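Local coordinates for cell wall binding protein cwp8 (Peptoclostridium difficile, PDB 5J6Q) that probably anchors to the bacterial cell wall through three CWB2 modules, as a surface protein associated with the S-layer of this organism, at residues 41-46 against 69-74; 339-344 against 533-538. All blocks are in the same frame, centred on the assembly; numbering follows the deposited sequence.

Contact 1 of 2, residues 41-46 against 69-74; sequences YDIKVD and LKVTIQ
Strands 41-45 and 69-74 run antiparallel, their axes 4.7 Å apart, with the hydrogen-bonded pairs Asp-42/Gln-74 and Lys-44/Thr-72 taking turns with the non-hydrogen-bonded pairs Ile-43/Ile-73 and Val-45/Val-71. Four backbone bonds join the two hydrogen-bonded pairs, Lys-44 N reaching Thr-72 O at 2.8 Å. Past the last pair, Asp-46 leaves the strand but keeps a two-bond link: its N binds Lys-70 O at 3.0 Å, and Lys-70 N meets Asp-46 OD1 at 3.1 Å from above the carboxylate plane. Apolar groups line one face, where CG2 of Ile-43 touches CG1 of Val-71 at 4.1 Å; helices 13-24 and 53-61 cover this side. The other face is polar. Thr-72 OG1, between its backbone N and carbonyl carbon (chi1 65°), lies against Lys-44 CB and shares a water with Asp-42 O. A second water joins Gln-74 OE1 to Asp-42 OD2, the latter bond weak, while Gln-74 NE2 turns to Lys-175 O. The bent Lys-44 chain returns along its own strand to a long salt bridge with Asp-42, NZ to OD2 3.4 Å. This strand pair thus has an apolar face under helices and a polar, water-bearing face, where the lysine probably offsets the aspartate charge.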
ATOM      1  N   TYR A  41     -22.982  33.085  11.645  1.00 43.41           N
ATOM      2  CA  TYR A  41     -21.743  32.381  11.340  1.00 43.57           C
ATOM      3  C   TYR A  41     -20.848  33.326  10.612  1.00 47.08           C
ATOM      4  O   TYR A  41     -21.304  34.086   9.737  1.00 47.94           O
ATOM      5  CB  TYR A  41     -21.968  31.108  10.528  1.00 43.22           C
ATOM      6  CG  TYR A  41     -22.730  30.109  11.366  1.00 51.19           C
ATOM      7  CD1 TYR A  41     -24.054  29.816  11.090  1.00 54.42           C
ATOM      8  CD2 TYR A  41     -22.127  29.486  12.457  1.00 54.96           C
ATOM      9  CE1 TYR A  41     -24.777  28.916  11.882  1.00 63.25           C
ATOM     10  CE2 TYR A  41     -22.833  28.589  13.258  1.00 67.77           C
ATOM     11  CZ  TYR A  41     -24.157  28.313  12.966  1.00 72.10           C
ATOM     12  OH  TYR A  41     -24.846  27.432  13.767  1.00 70.03           O
ATOM     13  N   ASP A  42     -19.563  33.321  11.017  1.00 45.58           N
ATOM     14  CA  ASP A  42     -18.564  34.135  10.401  1.00 40.42           C
ATOM     15  C   ASP A  42     -17.912  33.144   9.382  1.00 42.36           C
ATOM     16  O   ASP A  42     -17.252  32.150   9.748  1.00 40.87           O
ATOM     17  CB  ASP A  42     -17.582  34.676  11.488  1.00 45.55           C
ATOM     18  CG  ASP A  42     -16.418  35.379  10.841  1.00 52.79           C
ATOM     19  OD1 ASP A  42     -16.442  35.520   9.630  1.00 59.59           O
ATOM     20  OD2 ASP A  42     -15.453  35.787  11.572  1.00 51.80           O
ATOM     21  N   ILE A  43     -18.132  33.388   8.102  1.00 35.63           N
ATOM     22  CA  ILE A  43     -17.636  32.446   7.144  1.00 34.87           C
ATOM     23  C   ILE A  43     -16.686  33.075   6.100  1.00 35.33           C
ATOM     24  O   ILE A  43     -17.004  34.087   5.514  1.00 33.74           O
ATOM     25  CB  ILE A  43     -18.771  31.850   6.424  1.00 35.74           C
ATOM     26  CG1 ILE A  43     -19.814  31.288   7.466  1.00 31.14           C
ATOM     27  CG2 ILE A  43     -18.273  30.828   5.461  1.00 30.25           C
ATOM     28  CD1 ILE A  43     -20.807  30.294   6.808  1.00 37.42           C
ATOM     29  N   LYS A  44     -15.553  32.422   5.872  1.00 34.19           N
ATOM     30  CA  LYS A  44     -14.576  32.964   4.958  1.00 35.00           C
ATOM     31  C   LYS A  44     -14.012  31.934   4.084  1.00 36.23           C
ATOM     32  O   LYS A  44     -14.062  30.749   4.360  1.00 36.79           O
ATOM     33  CB  LYS A  44     -13.427  33.584   5.783  1.00 33.06           C
ATOM     34  CG  LYS A  44     -13.854  34.772   6.538  1.00 32.96           C
ATOM     35  CD  LYS A  44     -13.099  34.847   7.823  1.00 49.04           C
ATOM     36  CE  LYS A  44     -12.543  36.195   8.060  1.00 60.67           C
ATOM     37  NZ  LYS A  44     -13.235  36.788   9.190  1.00 58.50           N
ATOM     38  N   VAL A  45     -13.440  32.423   2.971  1.00 34.65           N
ATOM     39  CA  VAL A  45     -12.781  31.627   1.971  1.00 33.13           C
ATOM     40  C   VAL A  45     -11.314  32.226   1.877  1.00 40.29           C
ATOM     41  O   VAL A  45     -11.218  33.299   1.336  1.00 36.56           O
ATOM     42  CB  VAL A  45     -13.552  31.808   0.651  1.00 40.05           C
ATOM     43  CG1 VAL A  45     -12.762  31.130  -0.479  1.00 42.35           C
ATOM     44  CG2 VAL A  45     -14.975  31.164   0.795  1.00 38.63           C
ATOM     45  N   ASP A  46     -10.230  31.530   2.375  1.00 42.36           N
ATOM     46  CA  ASP A  46      -8.822  32.061   2.410  1.00 35.11           C
ATOM     47  C   ASP A  46      -8.912  33.378   3.056  1.00 31.23           C
ATOM     48  O   ASP A  46      -8.570  34.369   2.447  1.00 32.57           O
ATOM     49  CB  ASP A  46      -8.260  32.192   0.981  1.00 32.97           C
ATOM     50  CG  ASP A  46      -7.889  30.843   0.389  1.00 38.26           C
ATOM     51  OD1 ASP A  46      -7.752  29.875   1.167  1.00 40.92           O
ATOM     52  OD2 ASP A  46      -7.741  30.750  -0.872  1.00 37.99           O
ATOM     53  N   LEU A  69      -8.192  25.558  -1.371  1.00 39.62           N
ATOM     54  CA  LEU A  69      -8.548  26.795  -0.687  1.00 38.68           C
ATOM     55  C   LEU A  69      -9.167  26.347   0.626  1.00 41.51           C
ATOM     56  O   LEU A  69      -9.595  25.173   0.723  1.00 41.97           O
ATOM     57  CB  LEU A  69      -9.559  27.664  -1.506  1.00 38.56           C
ATOM     58  CG  LEU A  69     -10.853  26.907  -1.967  1.00 36.65           C
ATOM     59  CD1 LEU A  69     -11.810  26.601  -0.807  1.00 34.38           C
ATOM     60  CD2 LEU A  69     -11.641  27.800  -3.045  1.00 36.67           C
ATOM     61  N   LYS A  70      -9.240  27.199   1.607  1.00 43.00           N
ATOM     62  CA  LYS A  70      -9.888  26.733   2.842  1.00 48.24           C
ATOM     63  C   LYS A  70     -11.140  27.547   3.136  1.00 44.24           C
ATOM     64  O   LYS A  70     -11.133  28.723   2.879  1.00 41.42           O
ATOM     65  CB  LYS A  70      -8.973  26.925   4.098  1.00 51.26           C
ATOM     66  CG  LYS A  70      -7.576  26.253   4.062  1.00 64.22           C
ATOM     67  CD  LYS A  70      -6.587  26.990   5.050  1.00 72.05           C
ATOM     68  CE  LYS A  70      -5.153  26.464   5.012  1.00 80.84           C
ATOM     69  NZ  LYS A  70      -4.202  27.360   5.773  1.00 90.71           N
ATOM     70  N   VAL A  71     -12.183  26.907   3.681  1.00 44.83           N
ATOM     71  CA  VAL A  71     -13.376  27.580   4.149  1.00 40.15           C
ATOM     72  C   VAL A  71     -13.398  27.580   5.633  1.00 39.85           C
ATOM     73  O   VAL A  71     -13.378  26.523   6.235  1.00 42.53           O
ATOM     74  CB  VAL A  71     -14.648  26.917   3.665  1.00 38.57           C
ATOM     75  CG1 VAL A  71     -15.851  27.753   4.128  1.00 36.47           C
ATOM     76  CG2 VAL A  71     -14.639  26.764   2.164  1.00 31.86           C
ATOM     77  N   THR A  72     -13.442  28.736   6.255  1.00 39.52           N
ATOM     78  CA  THR A  72     -13.508  28.707   7.677  1.00 40.75           C
ATOM     79  C   THR A  72     -14.926  29.183   8.050  1.00 45.09           C
ATOM     80  O   THR A  72     -15.491  30.132   7.449  1.00 41.28           O
ATOM     81  CB  THR A  72     -12.394  29.600   8.357  1.00 44.93           C
ATOM     82  OG1 THR A  72     -12.636  30.954   8.016  1.00 45.07           O
ATOM     83  CG2 THR A  72     -10.958  29.151   7.970  1.00 44.30           C
ATOM     84  N   ILE A  73     -15.513  28.456   9.020  1.00 46.12           N
ATOM     85  CA  ILE A  73     -16.826  28.716   9.558  1.00 42.55           C
ATOM     86  C   ILE A  73     -16.613  28.873  11.027  1.00 45.77           C
ATOM     87  O   ILE A  73     -15.982  28.015  11.662  1.00 46.48           O
ATOM     88  CB  ILE A  73     -17.876  27.541   9.337  1.00 43.94           C
ATOM     89  CG1 ILE A  73     -18.030  27.214   7.906  1.00 48.10           C
ATOM     90  CG2 ILE A  73     -19.227  27.929  10.002  1.00 46.21           C
ATOM     91  CD1 ILE A  73     -17.118  26.056   7.502  1.00 58.04           C
ATOM     92  N   GLN A  74     -17.116  29.940  11.606  1.00 51.52           N
ATOM     93  CA  GLN A  74     -17.025  30.056  13.049  1.00 56.74           C
ATOM     94  C   GLN A  74     -18.290  30.686  13.668  1.00 59.64           C
ATOM     95  O   GLN A  74     -18.689  31.802  13.322  1.00 61.70           O
ATOM     96  CB  GLN A  74     -15.820  30.856  13.474  1.00 56.27           C
ATOM     97  CG  GLN A  74     -15.785  31.038  14.992  1.00 51.38           C
ATOM     98  CD  GLN A  74     -14.529  31.765  15.428  1.00 60.81           C
ATOM     99  OE1 GLN A  74     -13.912  32.509  14.659  1.00 61.96           O
ATOM    100  NE2 GLN A  74     -14.167  31.624  16.718  1.00 66.45           N
TER
HETATM  101  O   HOH W   1     -13.801  33.455  11.896  1.00 48.51           O
HETATM  102  O   HOH W   2     -14.198  32.259   9.657  1.00 48.91           O

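Contact 2 of 2, residues 339-344 against 533-538; sequences ILLSKK and ALTAAP
Ile-339, the first residue of its strand, packs on Leu-534, Thr-535 and Pro-538 of helix 531-542, a contact between two CWB2 modules of toprim-like fold: strand 339-342 is an outermost strand of one parallel, helix-flanked sheet, and the helix belongs to the third CWB2 module. The two short segments run roughly antiparallel, at 153°, with 8.2 Å between axes. Ile-339 carries most of the contact and uses both branches. Its CG2, anti to the backbone N, meets CD1 of Leu-534 at 4.0 Å, the two side chains crossing at about a right angle. The longer branch runs extended (chi2 159°) toward the C-terminal end of segment 533-538, putting CD1 3.9 Å from CG of Pro-538 and 3.8 Å from Leu-534 O. The carbonyl of Ile-339 faces Thr-535, whose methyl CG2 lies 3.5 Å from Ile-339 O; the threonine hydroxyl is engaged with Asp-532 O of its own helix. Leu-340 turns away toward Leu-316 of the neighbouring strand. Leu-341 points back, its CD2 touching Thr-535 CG2 more loosely at 4.2 Å. Helix 294-305 of the first CWB2 module touches Thr-535 and Pro-538, and helix 329-334 touches Ala-537 and Pro-538, enclosing the strand end in a buried, mainly apolar interface. One polar bridge enters it: a water accepts from Ile-339 N at 2.9 Å and donates to Thr-535 O at 2.8 Å.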
ATOM      1  N   ILE A 339       9.386 -16.932 -20.538  1.00 45.12           N
ATOM      2  CA  ILE A 339       8.703 -18.145 -20.729  1.00 41.94           C
ATOM      3  C   ILE A 339       7.287 -17.711 -20.584  1.00 38.67           C
ATOM      4  O   ILE A 339       6.856 -17.243 -19.543  1.00 43.90           O
ATOM      5  CB  ILE A 339       9.135 -19.327 -19.852  1.00 39.73           C
ATOM      6  CG1 ILE A 339      10.536 -19.839 -20.223  1.00 43.94           C
ATOM      7  CG2 ILE A 339       8.111 -20.418 -20.070  1.00 36.77           C
ATOM      8  CD1 ILE A 339      11.320 -20.714 -19.062  1.00 40.66           C
ATOM      9  N   LEU A 340       6.538 -17.784 -21.662  1.00 36.91           N
ATOM     10  CA  LEU A 340       5.176 -17.279 -21.578  1.00 36.71           C
ATOM     11  C   LEU A 340       4.311 -18.525 -21.764  1.00 37.43           C
ATOM     12  O   LEU A 340       4.843 -19.557 -22.095  1.00 38.85           O
ATOM     13  CB  LEU A 340       4.851 -16.172 -22.625  1.00 33.62           C
ATOM     14  CG  LEU A 340       5.588 -14.831 -22.340  1.00 41.29           C
ATOM     15  CD1 LEU A 340       5.504 -13.878 -23.600  1.00 45.80           C
ATOM     16  CD2 LEU A 340       4.950 -14.091 -21.144  1.00 35.66           C
ATOM     17  N   LEU A 341       3.022 -18.427 -21.582  1.00 40.91           N
ATOM     18  CA  LEU A 341       2.189 -19.607 -21.576  1.00 39.27           C
ATOM     19  C   LEU A 341       1.021 -19.483 -22.541  1.00 48.40           C
ATOM     20  O   LEU A 341       0.441 -18.400 -22.639  1.00 50.76           O
ATOM     21  CB  LEU A 341       1.601 -19.746 -20.138  1.00 38.79           C
ATOM     22  CG  LEU A 341       2.621 -19.729 -18.952  1.00 39.94           C
ATOM     23  CD1 LEU A 341       1.883 -19.605 -17.585  1.00 40.96           C
ATOM     24  CD2 LEU A 341       3.437 -20.945 -18.949  1.00 36.41           C
ATOM     25  N   SER A 342       0.606 -20.623 -23.161  1.00 53.57           N
ATOM     26  CA  SER A 342      -0.529 -20.600 -24.055  1.00 61.95           C
ATOM     27  C   SER A 342      -1.561 -21.647 -23.678  1.00 63.01           C
ATOM     28  O   SER A 342      -1.223 -22.658 -23.062  1.00 61.24           O
ATOM     29  CB  SER A 342      -0.081 -20.917 -25.483  1.00 65.14           C
ATOM     30  OG  SER A 342      -1.073 -20.528 -26.414  1.00 64.26           O
ATOM     31  N   LYS A 343      -2.822 -21.384 -24.013  1.00 63.12           N
ATOM     32  CA  LYS A 343      -3.777 -22.452 -23.847  1.00 66.12           C
ATOM     33  C   LYS A 343      -3.469 -23.365 -25.084  1.00 67.59           C
ATOM     34  O   LYS A 343      -2.765 -22.949 -26.010  1.00 64.67           O
ATOM     35  CB  LYS A 343      -5.194 -21.883 -23.870  1.00 67.29           C
ATOM     36  CG  LYS A 343      -5.823 -21.782 -22.479  1.00 68.61           C
ATOM     37  CD  LYS A 343      -6.189 -20.357 -22.124  1.00 68.02           C
ATOM     38  CE  LYS A 343      -7.014 -20.309 -20.842  1.00 59.81           C
ATOM     39  NZ  LYS A 343      -7.833 -19.071 -20.793  1.00 58.65           N
ATOM     40  N   LYS A 344      -3.945 -24.577 -25.090  1.00 71.28           N
ATOM     41  CA  LYS A 344      -3.743 -25.459 -26.226  1.00 74.34           C
ATOM     42  C   LYS A 344      -4.502 -24.885 -27.415  1.00 74.30           C
ATOM     43  O   LYS A 344      -3.958 -24.795 -28.501  1.00 71.52           O
ATOM     44  CB  LYS A 344      -4.287 -26.879 -25.936  1.00 82.00           C
ATOM     45  CG  LYS A 344      -4.325 -27.751 -27.195  1.00 94.47           C
ATOM     46  CD  LYS A 344      -4.917 -29.132 -26.935  1.00106.76           C
ATOM     47  CE  LYS A 344      -4.938 -29.941 -28.214  1.00114.79           C
ATOM     48  NZ  LYS A 344      -5.544 -31.288 -28.018  1.00120.56           N
ATOM     49  N   ALA A 533       7.076 -21.051 -10.574  1.00 26.06           N
ATOM     50  CA  ALA A 533       8.407 -21.407 -10.345  1.00 33.51           C
ATOM     51  C   ALA A 533       9.108 -21.495 -11.736  1.00 33.24           C
ATOM     52  O   ALA A 533      10.155 -20.885 -11.921  1.00 35.62           O
ATOM     53  CB  ALA A 533       8.474 -22.739  -9.619  1.00 32.73           C
ATOM     54  N   LEU A 534       8.526 -22.237 -12.690  1.00 34.29           N
ATOM     55  CA  LEU A 534       9.130 -22.399 -13.987  1.00 32.71           C
ATOM     56  C   LEU A 534       9.158 -21.047 -14.777  1.00 35.36           C
ATOM     57  O   LEU A 534      10.168 -20.791 -15.390  1.00 34.21           O
ATOM     58  CB  LEU A 534       8.480 -23.608 -14.729  1.00 35.15           C
ATOM     59  CG  LEU A 534       7.265 -23.304 -15.484  1.00 48.92           C
ATOM     60  CD1 LEU A 534       7.658 -22.810 -16.924  1.00 42.46           C
ATOM     61  CD2 LEU A 534       6.388 -24.536 -15.500  1.00 51.72           C
ATOM     62  N   THR A 535       8.148 -20.144 -14.718  1.00 38.28           N
ATOM     63  CA  THR A 535       8.360 -18.878 -15.478  1.00 33.95           C
ATOM     64  C   THR A 535       9.443 -18.009 -14.818  1.00 34.05           C
ATOM     65  O   THR A 535      10.142 -17.295 -15.538  1.00 31.06           O
ATOM     66  CB  THR A 535       7.086 -18.037 -15.602  1.00 31.71           C
ATOM     67  OG1 THR A 535       6.520 -17.766 -14.344  1.00 34.24           O
ATOM     68  CG2 THR A 535       6.033 -18.713 -16.481  1.00 36.16           C
ATOM     69  N   ALA A 536       9.632 -18.109 -13.453  1.00 32.74           N
ATOM     70  CA  ALA A 536      10.685 -17.322 -12.840  1.00 31.16           C
ATOM     71  C   ALA A 536      12.112 -17.940 -12.831  1.00 31.40           C
ATOM     72  O   ALA A 536      13.089 -17.202 -12.513  1.00 32.65           O
ATOM     73  CB  ALA A 536      10.310 -16.958 -11.397  1.00 30.74           C
ATOM     74  N   ALA A 537      12.303 -19.170 -13.152  1.00 32.28           N
ATOM     75  CA  ALA A 537      13.655 -19.680 -13.027  1.00 29.80           C
ATOM     76  C   ALA A 537      14.726 -18.838 -13.900  1.00 31.03           C
ATOM     77  O   ALA A 537      15.783 -18.673 -13.366  1.00 30.06           O
ATOM     78  CB  ALA A 537      13.700 -21.150 -13.399  1.00 26.26           C
ATOM     79  N   PRO A 538      14.511 -18.360 -15.183  1.00 32.24           N
ATOM     80  CA  PRO A 538      15.575 -17.578 -15.904  1.00 36.02           C
ATOM     81  C   PRO A 538      15.802 -16.297 -15.191  1.00 38.47           C
ATOM     82  O   PRO A 538      16.900 -15.713 -15.246  1.00 44.23           O
ATOM     83  CB  PRO A 538      14.993 -17.376 -17.336  1.00 36.81           C
ATOM     84  CG  PRO A 538      13.528 -18.062 -17.264  1.00 36.55           C
ATOM     85  CD  PRO A 538      13.571 -18.990 -16.127  1.00 36.28           C
TER
HETATM   86  O   HOH W   3      10.219 -15.958 -17.940  1.00 36.48           O

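How the contacts relate
The two contacts share no secondary-structure element and lie on opposite sides of the chain's centre, their own centres about 60 Å apart. Contact 1 joins strands 23 residues apart within one sheet of the N-terminal part, and is only partly buried; contact 2 brings together segments 189 residues apart, and every residue that touches in it is buried. Mostly backbone bonds, and one from a backbone N to a carboxylate, hold 41-46 to 69-74, with waters on the polar face as an addition. Between 339-344 and 533-538, by contrast, side-chain packing does the work and a single water makes the polar connection. The first thus builds a sheet, whereas the second joins two CWB2 modules.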